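Flavodoxin (Aquifex aeolicus, PDB 2ARK) binds FMN and probably serves as a low-potential electron donor to a number of redox enzymes. Local coordinates at residues 150-153 and 154-157; 30-33 and 34-37; 70-73 and 74-78. All coordinates share one frame; numbering follows the deposited sequence.

Contact 1: residues 150-153 and 154-157; sequences EKEA and CRRL
Glu152 shares its carboxylate between two arginines about one helical turn ahead, Arg155 and Arg156, and the three residues form a salt-bridge network on a partly exposed side of helix 148-168. Although its first bond leaves away from the following turn, a bend at chi2 (49°) brings the carboxylate back over it. OE2 accepts from Arg155 NH1 at 3.0 Å, met nearly head-on to the C-O bond, with the carboxylate and guanidinium planes 29° apart. OE1 takes Arg156 NH1 at 2.8 Å on its anti side, and here the two planes are turned by 55°. Arg156 can reach back because its chain folds at chi2 and chi3, whereas Arg155 runs extended from CG to NE and crosses Glu152 at about a right angle. A water completes the Arg156 side: it donates to Glu152 OE1 at 2.7 Å and accepts from Arg156 NE, lying with OE1 at the edge of that guanidinium. Each arginine also has an outside acid, Glu27 for Arg155 and Asp127 for Arg156, which together with Glu152 would probably offset the positive charge.

This hydrated, partly exposed side contrasts with the buried one, where Ala153, Cys154 and Leu157 offer small or apolar groups. The i to i+4 backbone bonds run through both sides, among them Leu157 N to Ala153 O at 3.1 Å.

In the flavodoxin-like fold this helix packs on its neighbours through that inner face: Cys154 rests on Met21 and Leu24 of helix 17-30, Ala153 on Phe133 and Leu135 of strand 133-135, and Leu157 on Cys92 and Phe94 of strand 90-97.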
loop_
_atom_site.group_PDB
_atom_site.type_symbol
_atom_site.label_atom_id
_atom_site.label_comp_id
_atom_site.label_asym_id
_atom_site.label_seq_id
_atom_site.Cartn_x
_atom_site.Cartn_y
_atom_site.Cartn_z
ATOM N N GLU A 150 -12.141 -21.726 0.442
ATOM C CA GLU A 150 -11.260 -21.181 -0.587
ATOM C C GLU A 150 -11.960 -21.118 -1.931
ATOM O O GLU A 150 -11.845 -20.119 -2.634
ATOM C CB GLU A 150 -9.972 -21.984 -0.709
ATOM C CG GLU A 150 -9.104 -21.816 0.498
ATOM C CD GLU A 150 -7.883 -22.707 0.497
ATOM O OE1 GLU A 150 -7.901 -23.798 -0.126
ATOM O OE2 GLU A 150 -6.887 -22.292 1.130
ATOM N N LYS A 151 -12.691 -22.186 -2.274
ATOM C CA LYS A 151 -13.435 -22.237 -3.539
ATOM C C LYS A 151 -14.545 -21.187 -3.522
ATOM O O LYS A 151 -14.773 -20.488 -4.519
ATOM C CB LYS A 151 -13.937 -23.662 -3.844
ATOM C CG LYS A 151 -12.776 -24.691 -3.932
ATOM C CD LYS A 151 -13.037 -25.930 -4.822
ATOM C CE LYS A 151 -13.384 -27.220 -4.029
ATOM N NZ LYS A 151 -13.413 -28.520 -4.865
ATOM N N GLU A 152 -15.173 -21.040 -2.355
ATOM C CA GLU A 152 -16.312 -20.132 -2.170
ATOM C C GLU A 152 -15.910 -18.665 -2.175
ATOM O O GLU A 152 -16.644 -17.840 -2.707
ATOM C CB GLU A 152 -17.138 -20.504 -0.920
ATOM C CG GLU A 152 -18.522 -19.827 -0.807
ATOM C CD GLU A 152 -19.386 -19.903 -2.078
ATOM O OE1 GLU A 152 -20.091 -18.910 -2.358
ATOM O OE2 GLU A 152 -19.365 -20.934 -2.809
ATOM N N ALA A 153 -14.743 -18.345 -1.606
ATOM C CA ALA A 153 -14.176 -16.979 -1.690
ATOM C C ALA A 153 -14.098 -16.511 -3.146
ATOM O O ALA A 153 -14.448 -15.373 -3.456
ATOM C CB ALA A 153 -12.796 -16.933 -1.042
ATOM N N CYS A 154 -13.649 -17.419 -4.022
ATOM C CA CYS A 154 -13.433 -17.147 -5.438
ATOM C C CYS A 154 -14.734 -16.911 -6.131
ATOM O O CYS A 154 -14.885 -15.959 -6.862
ATOM C CB CYS A 154 -12.704 -18.303 -6.118
ATOM S SG CYS A 154 -10.970 -18.476 -5.615
ATOM N N ARG A 155 -15.679 -17.789 -5.892
ATOM C CA ARG A 155 -17.019 -17.603 -6.361
ATOM C C ARG A 155 -17.634 -16.291 -5.878
ATOM O O ARG A 155 -18.231 -15.556 -6.676
ATOM C CB ARG A 155 -17.864 -18.779 -5.920
ATOM C CG ARG A 155 -17.526 -20.104 -6.565
ATOM C CD ARG A 155 -18.692 -21.104 -6.329
ATOM N NE ARG A 155 -18.255 -22.474 -6.591
ATOM C CZ ARG A 155 -17.864 -23.340 -5.655
ATOM N NH1 ARG A 155 -17.894 -22.999 -4.365
ATOM N NH2 ARG A 155 -17.457 -24.565 -6.008
ATOM N N ARG A 156 -17.486 -15.983 -4.593
ATOM C CA ARG A 156 -18.101 -14.773 -4.040
ATOM C C ARG A 156 -17.636 -13.470 -4.712
ATOM O O ARG A 156 -18.452 -12.551 -4.938
ATOM C CB ARG A 156 -17.910 -14.669 -2.522
ATOM C CG ARG A 156 -18.757 -13.555 -1.893
ATOM C CD ARG A 156 -20.275 -13.846 -2.105
ATOM N NE ARG A 156 -20.531 -15.250 -1.817
ATOM C CZ ARG A 156 -20.833 -15.728 -0.617
ATOM N NH1 ARG A 156 -21.009 -17.021 -0.466
ATOM N NH2 ARG A 156 -20.979 -14.921 0.418
ATOM N N LEU A 157 -16.335 -13.393 -5.010
ATOM C CA LEU A 157 -15.789 -12.270 -5.750
ATOM C C LEU A 157 -16.534 -11.989 -7.049
ATOM O O LEU A 157 -16.961 -10.869 -7.283
ATOM C CB LEU A 157 -14.301 -12.470 -6.023
ATOM C CG LEU A 157 -13.647 -11.173 -6.565
ATOM C CD1 LEU A 157 -13.490 -10.033 -5.469
ATOM C CD2 LEU A 157 -12.357 -11.490 -7.245
HETATM O O HOH W 1 -20.865 -16.992 -4.077
#

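Contact 2: residues 30-33 and 34-37; sequences RSLE and GTEV
Leu32 to Thr35 form a type II beta turn that reverses the chain between helix 17-30 and strand 35-41, with Gly34 at the positive phi of 76° that such a turn requires at its third position. The turn's backbone bond, Thr35 N to Leu32 O, is weak: 3.2 Å long with an N-H...O angle of only 125°. The Thr35 side chain supplements it. With chi1 at -55°, OG1 stands beside its own backbone N, from where the hydroxyl donates to the same Leu32 O at 3.0 Å, tilted well out of the carbonyl plane. One carbonyl oxygen thus receives both the amide and the hydroxyl of a single residue. Leu32 also lends apolar cover, its CD1 lying 3.6 Å from Thr35 OG1, and both side chains are buried against helix 148-168, where each touches Ala162.

Across the base of the turn, Arg30 meets Val37 at about a right angle. Its aliphatic part makes the closest approach, CG to Val37 CG2 at 3.5 Å. A bend at chi3 then swings the guanidinium round so that Val37 CG1 lies over one of its faces. Val37 also touches Val7 and Val9 of strand 5-11 and Ala26 and Ala29 of helix 17-30.

The chemistry is therefore split. At the turn, the Leu32 carbonyl is gripped by a hydroxyl and, more weakly, by an amide; further out, an exposed arginine packs on a valine through its methylenes and one face of its guanidinium, an apolar contact rather than an ionic one.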
loop_
_atom_site.group_PDB
_atom_site.type_symbol
_atom_site.label_atom_id
_atom_site.label_comp_id
_atom_site.label_asym_id
_atom_site.label_seq_id
_atom_site.Cartn_x
_atom_site.Cartn_y
_atom_site.Cartn_z
ATOM N N ARG A 30 -21.278 -15.848 -13.336
ATOM C CA ARG A 30 -22.286 -16.462 -14.185
ATOM C C ARG A 30 -23.501 -16.866 -13.365
ATOM O O ARG A 30 -24.590 -17.032 -13.913
ATOM C CB ARG A 30 -21.724 -17.675 -14.944
ATOM C CG ARG A 30 -20.798 -17.300 -16.101
ATOM C CD ARG A 30 -20.564 -18.487 -17.030
ATOM N NE ARG A 30 -19.328 -19.174 -16.684
ATOM C CZ ARG A 30 -18.188 -19.068 -17.372
ATOM N NH1 ARG A 30 -17.114 -19.726 -16.942
ATOM N NH2 ARG A 30 -18.116 -18.319 -18.492
ATOM N N SER A 31 -23.314 -16.988 -12.048
ATOM C CA SER A 31 -24.369 -17.488 -11.162
ATOM C C SER A 31 -25.482 -16.452 -10.979
ATOM O O SER A 31 -26.612 -16.809 -10.667
ATOM C CB SER A 31 -23.806 -17.988 -9.823
ATOM O OG SER A 31 -23.633 -16.934 -8.877
ATOM N N LEU A 32 -25.155 -15.175 -11.193
ATOM C CA LEU A 32 -26.164 -14.114 -11.212
ATOM C C LEU A 32 -26.821 -14.092 -12.580
ATOM O O LEU A 32 -26.193 -13.656 -13.540
ATOM C CB LEU A 32 -25.522 -12.743 -10.980
ATOM C CG LEU A 32 -26.245 -11.633 -10.181
ATOM C CD1 LEU A 32 -26.134 -10.296 -10.908
ATOM C CD2 LEU A 32 -27.688 -11.938 -9.792
ATOM N N GLU A 33 -28.069 -14.541 -12.671
ATOM C CA GLU A 33 -28.809 -14.541 -13.927
ATOM C C GLU A 33 -28.686 -13.229 -14.710
ATOM O O GLU A 33 -28.770 -12.136 -14.139
ATOM C CB GLU A 33 -30.279 -14.849 -13.663
ATOM C CG GLU A 33 -30.722 -16.279 -14.039
ATOM C CD GLU A 33 -32.016 -16.709 -13.310
ATOM O OE1 GLU A 33 -32.034 -16.688 -12.053
ATOM O OE2 GLU A 33 -33.023 -17.065 -13.992
ATOM N N GLY A 34 -28.492 -13.356 -16.023
ATOM C CA GLY A 34 -28.393 -12.198 -16.914
ATOM C C GLY A 34 -27.059 -11.471 -16.815
ATOM O O GLY A 34 -26.973 -10.271 -17.099
ATOM N N THR A 35 -26.032 -12.195 -16.378
ATOM C CA THR A 35 -24.667 -11.732 -16.441
ATOM C C THR A 35 -23.927 -12.590 -17.446
ATOM O O THR A 35 -23.969 -13.828 -17.411
ATOM C CB THR A 35 -23.960 -11.819 -15.079
ATOM O OG1 THR A 35 -24.720 -11.104 -14.097
ATOM C CG2 THR A 35 -22.538 -11.247 -15.162
ATOM N N GLU A 36 -23.245 -11.902 -18.350
ATOM C CA GLU A 36 -22.414 -12.520 -19.359
ATOM C C GLU A 36 -20.918 -12.414 -18.969
ATOM O O GLU A 36 -20.452 -11.352 -18.543
ATOM C CB GLU A 36 -22.673 -11.810 -20.657
ATOM C CG GLU A 36 -22.117 -12.531 -21.800
ATOM C CD GLU A 36 -22.417 -11.834 -23.083
ATOM O OE1 GLU A 36 -22.785 -10.631 -23.041
ATOM O OE2 GLU A 36 -22.276 -12.498 -24.124
ATOM N N VAL A 37 -20.169 -13.505 -19.141
ATOM C CA VAL A 37 -18.774 -13.570 -18.676
ATOM C C VAL A 37 -17.779 -13.950 -19.796
ATOM O O VAL A 37 -18.039 -14.842 -20.587
ATOM C CB VAL A 37 -18.653 -14.522 -17.431
ATOM C CG1 VAL A 37 -17.200 -14.665 -16.935
ATOM C CG2 VAL A 37 -19.552 -14.022 -16.310
#

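Contact 3: residues 70-73 and 74-78; sequences KMKR and FFDDV
Met71 and Phe75 are brought alongside by different choices at chi1: the selenomethionine CG is anti to its backbone N (-174°), whereas the phenylalanine CG is anti to its carbonyl carbon (-81°). Both then point the same way, and SE meets the ring at its rim, 3.7 Å from CE1 and 86° off the ring normal, an edge-on Met-aromatic contact. Met71 O approaches the same rim, 3.3 Å from Phe75 CD1. Both side chains are buried and touch Val58 of strand 55-61 and Met114 of helix 104-117.

On another side of the helix Lys72 is bent at chi2, chi3 and chi4, curling forward until NZ donates to the syn lone pair of Asp76 OD2 at 3.0 Å. The same ammonium bonds to the carbonyls of Val67 and Asn63 in the second subunit, so the intrahelical salt bridge lies at a subunit interface. Arg73, whose CG passes 3.9 Å from Asp77 OD2, makes a cation-pi contact with Trp69 of that subunit, and Asp77 OD2 accepts from the NE1 of the same tryptophan.

Along the backbone the i to i+4 bonds hold, with Asp77 N to Arg73 O at 2.8 Å, and a wider pi-type turn occurs at 74-78. Helix 69-78 is the helix of the beta-alpha-beta crossover joining strands 55-61 and 90-97 of the flavodoxin-like fold.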
loop_
_atom_site.group_PDB
_atom_site.type_symbol
_atom_site.label_atom_id
_atom_site.label_comp_id
_atom_site.label_asym_id
_atom_site.label_seq_id
_atom_site.Cartn_x
_atom_site.Cartn_y
_atom_site.Cartn_z
ATOM N N LYS A 70 3.685 -9.857 -16.664
ATOM C CA LYS A 70 2.856 -9.996 -17.862
ATOM C C LYS A 70 1.522 -9.266 -17.666
ATOM O O LYS A 70 1.035 -8.650 -18.605
ATOM C CB LYS A 70 2.681 -11.466 -18.343
ATOM C CG LYS A 70 3.819 -11.977 -19.272
ATOM C CD LYS A 70 3.464 -13.311 -19.912
ATOM C CE LYS A 70 4.587 -13.930 -20.727
ATOM N NZ LYS A 70 4.285 -15.339 -21.262
HETATM N N MSE A 71 0.950 -9.291 -16.462
HETATM C CA MSE A 71 -0.255 -8.521 -16.233
HETATM C C MSE A 71 0.012 -7.016 -16.253
HETATM O O MSE A 71 -0.742 -6.257 -16.836
HETATM C CB MSE A 71 -0.968 -8.946 -14.963
HETATM C CG MSE A 71 -2.299 -8.256 -14.786
HETATM SE SE MSE A 71 -3.661 -8.813 -16.169
HETATM C CE MSE A 71 -4.014 -10.659 -15.586
ATOM N N LYS A 72 1.106 -6.602 -15.628
ATOM C CA LYS A 72 1.562 -5.228 -15.663
ATOM C C LYS A 72 1.793 -4.762 -17.105
ATOM O O LYS A 72 1.397 -3.642 -17.472
ATOM C CB LYS A 72 2.843 -5.086 -14.803
ATOM C CG LYS A 72 3.306 -3.667 -14.592
ATOM C CD LYS A 72 2.414 -2.875 -13.596
ATOM C CE LYS A 72 2.358 -1.373 -13.931
ATOM N NZ LYS A 72 3.741 -0.833 -14.055
ATOM N N ARG A 73 2.393 -5.611 -17.942
ATOM C CA ARG A 73 2.689 -5.214 -19.332
ATOM C C ARG A 73 1.409 -5.037 -20.156
ATOM O O ARG A 73 1.311 -4.141 -20.995
ATOM C CB ARG A 73 3.617 -6.228 -19.984
ATOM C CG ARG A 73 3.986 -5.968 -21.457
ATOM C CD ARG A 73 3.882 -7.291 -22.133
ATOM N NE ARG A 73 5.147 -7.740 -22.602
ATOM C CZ ARG A 73 5.477 -8.989 -22.922
ATOM N NH1 ARG A 73 6.704 -9.173 -23.368
ATOM N NH2 ARG A 73 4.645 -10.039 -22.781
ATOM N N PHE A 74 0.421 -5.882 -19.895
ATOM C CA PHE A 74 -0.848 -5.773 -20.543
ATOM C C PHE A 74 -1.525 -4.420 -20.253
ATOM O O PHE A 74 -2.060 -3.748 -21.167
ATOM C CB PHE A 74 -1.754 -6.938 -20.110
ATOM C CG PHE A 74 -3.108 -6.899 -20.742
ATOM C CD1 PHE A 74 -3.315 -7.471 -22.005
ATOM C CD2 PHE A 74 -4.167 -6.273 -20.096
ATOM C CE1 PHE A 74 -4.574 -7.421 -22.620
ATOM C CE2 PHE A 74 -5.421 -6.218 -20.697
ATOM C CZ PHE A 74 -5.625 -6.792 -21.965
ATOM N N PHE A 75 -1.518 -4.034 -18.984
ATOM C CA PHE A 75 -2.049 -2.752 -18.596
ATOM C C PHE A 75 -1.237 -1.589 -19.120
ATOM O O PHE A 75 -1.805 -0.636 -19.610
ATOM C CB PHE A 75 -2.277 -2.689 -17.075
ATOM C CG PHE A 75 -3.557 -3.337 -16.662
ATOM C CD1 PHE A 75 -3.662 -4.718 -16.617
ATOM C CD2 PHE A 75 -4.678 -2.576 -16.389
ATOM C CE1 PHE A 75 -4.867 -5.336 -16.289
ATOM C CE2 PHE A 75 -5.890 -3.175 -16.059
ATOM C CZ PHE A 75 -5.992 -4.554 -16.007
ATOM N N ASP A 76 0.085 -1.676 -19.042
ATOM C CA ASP A 76 0.937 -0.562 -19.426
ATOM C C ASP A 76 0.868 -0.380 -20.906
ATOM O O ASP A 76 0.756 0.744 -21.359
ATOM C CB ASP A 76 2.420 -0.765 -19.035
ATOM C CG ASP A 76 2.675 -0.622 -17.537
ATOM O OD1 ASP A 76 1.905 0.115 -16.875
ATOM O OD2 ASP A 76 3.662 -1.239 -17.034
ATOM N N ASP A 77 0.946 -1.484 -21.652
ATOM C CA ASP A 77 1.238 -1.412 -23.079
ATOM C C ASP A 77 0.063 -1.676 -23.997
ATOM O O ASP A 77 -0.042 -1.048 -25.051
ATOM C CB ASP A 77 2.411 -2.331 -23.457
ATOM C CG ASP A 77 3.769 -1.830 -22.923
ATOM O OD1 ASP A 77 3.862 -0.731 -22.297
ATOM O OD2 ASP A 77 4.768 -2.554 -23.149
ATOM N N VAL A 78 -0.801 -2.616 -23.626
ATOM C CA VAL A 78 -2.003 -2.905 -24.423
ATOM C C VAL A 78 -3.115 -1.899 -24.103
ATOM O O VAL A 78 -3.648 -1.279 -25.010
ATOM C CB VAL A 78 -2.479 -4.399 -24.285
ATOM C CG1 VAL A 78 -3.801 -4.634 -25.002
ATOM C CG2 VAL A 78 -1.407 -5.349 -24.845
#

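Overall arrangement
All three contacts are local and partly buried, yet each meets a different environment. Contacts 1 and 3 are stretches of helix about two turns long, on opposite sides of the chain's centre. Each pairs a buried apolar side with a charged one, but the acid of contact 1 binds arginines of its own chain and a water, whereas the charged groups of contact 3, farthest from the centre, also engage a second subunit. Contact 2, a helix-to-strand turn without a salt bridge across it, buries Leu32 and Thr35 and exposes Arg30 and Glu33. Contacts 1 and 2 both involve helices 17-30 and 148-168, about 15 Å apart between centres; contact 3 belongs to the 55-61 to 90-97 crossover.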